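PDB 3E1T: halogenase from Chondromyces crocatus, which probably chlorinates a precursor of chondrochloren, using bound flavin-adenine dinucleotide as its cofactor. Local coordinates for residues A[211-216]-A[259-264]; A[350-355]-A[474-479]. One frame throughout, in Å; residues are numbered along the deposited sequence.

How the interactions relate
The two contacts lie far apart, with centres about 34 Å from each other and nearest atoms about 18 Å apart. Both segments of interaction 1 come earlier in the sequence than those of interaction 2. Interaction 1 lays helix 260-266 on strand 210-215 of the large mixed sheet, and the side chain of Leu211 is about 12 Å from the bound FAD. Interaction 2 joins two helices, the long helix 340-368 and helix 467-477 near the end of the modelled chain. They share no helix, strand or sheet. One is strand-to-helix packing in the mixed-sheet region; the other attaches a C-terminal helix to the long helix that follows the FAD-binding part of the chain.

Interaction 1. Residues A[211-216]-A[259-264]; sequences LSAAFQ and CPIIKE
Ala213 and Ile261 meet at the tightest point between strand 211-215 and the start of helix 260-264. The CB of Ala213 lies 3.5 Å from CG2 of Ile261. The same methyl also has SG of Cys259 at 4.0 Å. Alternate strand residues Leu211, Ala213 and Phe215 turn toward the helix, while Ser212 and Ala214 point away. Leu211 and Ile261 meet tip to tip, with CD2 of Leu211 3.8 Å from CD1 of Ile261. The CG1 branch of Ile261 is anti to the backbone N (chi1 -177°), which carries CD1 out to the leucine while CG2 serves the alanine. CD1 of Ile262 adds a looser touch, 4.1 Å from CD2 of Leu211.

This is helix-on-sheet packing: the helix lies on the large mixed sheet of the halogenase. Strand 210-215 lies there between strands 75-82 and 218-224. Phe220 of the latter strand touches both Cys259 and Ile262.

Cys259 holds the N-cap position of the helix. Its CB packs against CB of Phe215 at 4.0 Å. Its sulfur makes an oblique sulfur-aromatic contact, with SG 5.4 Å from the centroid of the Phe215 ring and 46° off the ring normal. That ring also meets Phe220.

The other side of the helix faces solvent. Pro260, Lys263 and Glu264 are exposed and make no contact with the strand. Ile261, between the two sides, is partly exposed. Glu264 instead forms a salt bridge with Lys200.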
# COMPACT_ATOMS: atom_id res chain seq x y z
N LEU A 211 -0.12 -13.98 -8.91
CA LEU A 211 1.15 -14.46 -9.43
C LEU A 211 2.10 -13.26 -9.63
O LEU A 211 1.72 -12.26 -10.23
CB LEU A 211 0.94 -15.17 -10.77
CG LEU A 211 2.17 -15.49 -11.63
CD1 LEU A 211 2.99 -16.64 -11.05
CD2 LEU A 211 1.75 -15.80 -13.08
N SER A 212 3.31 -13.38 -9.09
CA SER A 212 4.37 -12.39 -9.33
C SER A 212 5.58 -13.11 -9.89
O SER A 212 6.00 -14.15 -9.35
CB SER A 212 4.75 -11.65 -8.04
OG SER A 212 3.59 -11.19 -7.36
N ALA A 213 6.15 -12.55 -10.95
CA ALA A 213 7.21 -13.21 -11.69
C ALA A 213 8.36 -12.28 -12.08
O ALA A 213 8.18 -11.32 -12.84
CB ALA A 213 6.61 -13.91 -12.93
N ALA A 214 9.55 -12.59 -11.58
CA ALA A 214 10.77 -11.87 -11.92
C ALA A 214 11.27 -12.23 -13.32
O ALA A 214 11.17 -13.39 -13.75
CB ALA A 214 11.84 -12.16 -10.89
N PHE A 215 11.77 -11.23 -14.04
CA PHE A 215 12.47 -11.45 -15.32
C PHE A 215 13.69 -10.53 -15.37
O PHE A 215 14.07 -9.97 -14.33
CB PHE A 215 11.54 -11.27 -16.52
CG PHE A 215 11.11 -9.85 -16.77
CD1 PHE A 215 11.52 -9.18 -17.93
CD2 PHE A 215 10.26 -9.19 -15.88
CE1 PHE A 215 11.11 -7.89 -18.20
CE2 PHE A 215 9.83 -7.88 -16.14
CZ PHE A 215 10.26 -7.23 -17.29
N GLN A 216 14.33 -10.38 -16.53
CA GLN A 216 15.64 -9.73 -16.54
C GLN A 216 15.60 -8.25 -16.16
O GLN A 216 16.57 -7.73 -15.61
CB GLN A 216 16.37 -9.89 -17.88
CG GLN A 216 17.86 -9.60 -17.74
CD GLN A 216 18.65 -9.87 -18.98
OE1 GLN A 216 19.63 -10.61 -18.95
NE2 GLN A 216 18.25 -9.25 -20.10
N CYS A 259 9.01 -12.37 -20.47
CA CYS A 259 8.76 -13.09 -19.22
C CYS A 259 7.93 -14.35 -19.52
O CYS A 259 6.71 -14.28 -19.60
CB CYS A 259 8.04 -12.19 -18.21
SG CYS A 259 7.73 -12.99 -16.62
N PRO A 260 8.61 -15.51 -19.69
CA PRO A 260 7.96 -16.78 -20.07
C PRO A 260 6.57 -17.05 -19.48
O PRO A 260 5.61 -17.20 -20.25
CB PRO A 260 8.98 -17.82 -19.61
CG PRO A 260 10.28 -17.16 -19.89
CD PRO A 260 10.07 -15.67 -19.60
N ILE A 261 6.44 -17.10 -18.15
CA ILE A 261 5.13 -17.40 -17.55
C ILE A 261 4.04 -16.39 -17.94
O ILE A 261 2.90 -16.78 -18.20
CB ILE A 261 5.19 -17.60 -16.00
CG1 ILE A 261 3.80 -17.99 -15.46
CG2 ILE A 261 5.73 -16.36 -15.29
CD1 ILE A 261 3.83 -18.78 -14.16
N ILE A 262 4.41 -15.11 -18.00
CA ILE A 262 3.45 -14.07 -18.38
C ILE A 262 3.12 -14.17 -19.87
O ILE A 262 1.95 -14.01 -20.25
CB ILE A 262 3.96 -12.64 -18.02
CG1 ILE A 262 4.29 -12.52 -16.52
CG2 ILE A 262 2.98 -11.56 -18.49
CD1 ILE A 262 3.15 -12.89 -15.55
N LYS A 263 4.13 -14.43 -20.69
CA LYS A 263 3.92 -14.65 -22.13
C LYS A 263 2.89 -15.76 -22.38
O LYS A 263 1.95 -15.59 -23.16
CB LYS A 263 5.24 -14.97 -22.85
CG LYS A 263 5.08 -15.13 -24.37
CD LYS A 263 6.40 -15.05 -25.11
CE LYS A 263 6.28 -15.52 -26.57
NZ LYS A 263 5.14 -14.90 -27.32
N GLU A 264 3.06 -16.88 -21.69
CA GLU A 264 2.14 -18.00 -21.88
C GLU A 264 0.74 -17.74 -21.30
O GLU A 264 -0.27 -18.05 -21.94
CB GLU A 264 2.75 -19.33 -21.40
CG GLU A 264 2.74 -19.58 -19.92
CD GLU A 264 2.59 -21.06 -19.59
OE1 GLU A 264 3.60 -21.70 -19.20
OE2 GLU A 264 1.46 -21.60 -19.71

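Interaction 2. Residues A[350-355]-A[474-479]; sequences RYRREY and HLAMFG
Arg353 grips the carbonyl oxygen of Ala476 on helix 467-477. From CB the chain leaves anti to the carbonyl carbon (chi1 -78°), and CG then comes 3.1 Å from Ala476 O. CD stays beside the same oxygen, at 3.2 Å. A bend at chi3 (79°) folds the chain back, with NE 3.9 Å and CZ 3.8 Å from Ala476 O. At the tip, NH1 donates a hydrogen bond to Ala476 O (2.8 Å, N-H...O angle 162°). The oxygen lies near the guanidinium plane, at its edge, and NH1 meets a lone pair in the carbonyl plane.

The bond ties Arg353 to a carbonyl in the last turn of helix 467-477, which packs against the long helix 340-368. Replacing Arg353 with an alanine would probably leave Ala476 O without this donor and open a gap beside Ala476.

Beside this bond, CB of Arg352 meets CB of Ala476 at 3.6 Å. The guanidinium of Arg352 turns from this helix: NH2 hydrogen-bonds Asn290 O, NE forms a salt bridge with Glu348, and Phe293 makes a cation-pi contact. CG of Met477 lies against the backbone, 4.1 Å from CA of Arg353, and the Met477 side chain also touches Phe461.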
# COMPACT_ATOMS: atom_id res chain seq x y z
N ARG A 350 3.06 2.98 15.99
CA ARG A 350 2.46 1.77 15.44
C ARG A 350 2.53 1.69 13.91
O ARG A 350 2.81 0.64 13.34
CB ARG A 350 1.00 1.69 15.87
CG ARG A 350 0.63 0.60 16.84
CD ARG A 350 0.93 0.98 18.26
NE ARG A 350 -0.10 0.47 19.15
CZ ARG A 350 -0.13 -0.75 19.68
NH1 ARG A 350 0.83 -1.64 19.43
NH2 ARG A 350 -1.13 -1.08 20.48
N TYR A 351 2.23 2.81 13.26
CA TYR A 351 2.22 2.91 11.80
C TYR A 351 3.63 2.69 11.22
O TYR A 351 3.81 1.93 10.27
CB TYR A 351 1.65 4.28 11.39
CG TYR A 351 1.28 4.49 9.90
CD1 TYR A 351 1.31 3.45 8.97
CD2 TYR A 351 0.86 5.74 9.47
CE1 TYR A 351 0.94 3.68 7.62
CE2 TYR A 351 0.51 5.98 8.13
CZ TYR A 351 0.54 4.95 7.22
OH TYR A 351 0.17 5.20 5.92
N ARG A 352 4.62 3.37 11.80
CA ARG A 352 6.02 3.24 11.39
C ARG A 352 6.52 1.80 11.62
O ARG A 352 7.34 1.30 10.86
CB ARG A 352 6.91 4.23 12.15
CG ARG A 352 6.78 5.67 11.68
CD ARG A 352 7.82 6.63 12.31
NE ARG A 352 7.59 7.97 11.78
CZ ARG A 352 7.99 8.40 10.58
NH1 ARG A 352 8.71 7.61 9.79
NH2 ARG A 352 7.68 9.63 10.18
N ARG A 353 6.01 1.15 12.67
CA ARG A 353 6.38 -0.23 12.96
C ARG A 353 5.91 -1.17 11.86
O ARG A 353 6.69 -2.00 11.40
CB ARG A 353 5.84 -0.68 14.32
CG ARG A 353 6.66 -0.15 15.46
CD ARG A 353 5.95 -0.23 16.80
NE ARG A 353 5.98 -1.57 17.40
CZ ARG A 353 7.04 -2.11 18.00
NH1 ARG A 353 8.20 -1.46 18.06
NH2 ARG A 353 6.96 -3.32 18.52
N GLU A 354 4.66 -1.02 11.43
CA GLU A 354 4.10 -1.88 10.39
C GLU A 354 4.71 -1.57 9.01
O GLU A 354 5.01 -2.49 8.24
CB GLU A 354 2.57 -1.80 10.37
CG GLU A 354 1.89 -2.76 9.39
CD GLU A 354 1.91 -4.25 9.83
OE1 GLU A 354 2.43 -4.60 10.92
OE2 GLU A 354 1.38 -5.08 9.06
N TYR A 355 4.86 -0.28 8.70
CA TYR A 355 5.53 0.17 7.48
C TYR A 355 6.98 -0.33 7.43
O TYR A 355 7.43 -0.82 6.38
CB TYR A 355 5.49 1.71 7.37
CG TYR A 355 6.45 2.32 6.37
CD1 TYR A 355 6.12 2.41 5.01
CD2 TYR A 355 7.68 2.82 6.79
CE1 TYR A 355 7.02 2.99 4.09
CE2 TYR A 355 8.59 3.39 5.88
CZ TYR A 355 8.24 3.47 4.54
OH TYR A 355 9.13 4.04 3.67
N HIS A 474 13.97 3.71 13.51
CA HIS A 474 14.68 3.00 14.57
C HIS A 474 13.98 3.20 15.90
O HIS A 474 13.74 2.24 16.61
CB HIS A 474 16.16 3.41 14.66
CG HIS A 474 16.96 2.55 15.59
ND1 HIS A 474 16.91 2.68 16.96
CD2 HIS A 474 17.82 1.52 15.34
CE1 HIS A 474 17.70 1.78 17.52
NE2 HIS A 474 18.26 1.06 16.56
N LEU A 475 13.64 4.44 16.23
CA LEU A 475 12.93 4.74 17.48
C LEU A 475 11.60 3.98 17.60
O LEU A 475 11.29 3.40 18.64
CB LEU A 475 12.72 6.26 17.61
CG LEU A 475 12.75 6.93 18.99
CD1 LEU A 475 13.87 6.38 19.90
CD2 LEU A 475 12.87 8.45 18.83
N ALA A 476 10.83 3.95 16.51
CA ALA A 476 9.52 3.29 16.49
C ALA A 476 9.63 1.77 16.59
O ALA A 476 8.85 1.13 17.30
CB ALA A 476 8.74 3.69 15.25
N MET A 477 10.59 1.19 15.88
CA MET A 477 10.75 -0.26 15.83
C MET A 477 11.68 -0.76 16.93
O MET A 477 11.52 -1.87 17.42
CB MET A 477 11.29 -0.70 14.47
CG MET A 477 10.48 -0.22 13.28
SD MET A 477 11.20 -0.65 11.68
CE MET A 477 10.96 -2.44 11.67
N PHE A 478 12.63 0.09 17.31
CA PHE A 478 13.82 -0.26 18.10
C PHE A 478 14.67 -1.35 17.44
O PHE A 478 15.20 -2.24 18.09
CB PHE A 478 13.48 -0.53 19.58
CG PHE A 478 13.43 0.72 20.41
CD1 PHE A 478 14.58 1.46 20.64
CD2 PHE A 478 12.22 1.17 20.93
CE1 PHE A 478 14.54 2.64 21.39
CE2 PHE A 478 12.17 2.33 21.69
CZ PHE A 478 13.33 3.07 21.92
N GLY A 479 14.80 -1.22 16.11
CA GLY A 479 15.44 -2.21 15.26
C GLY A 479 14.61 -3.47 15.17
O GLY A 479 14.65 -4.32 16.06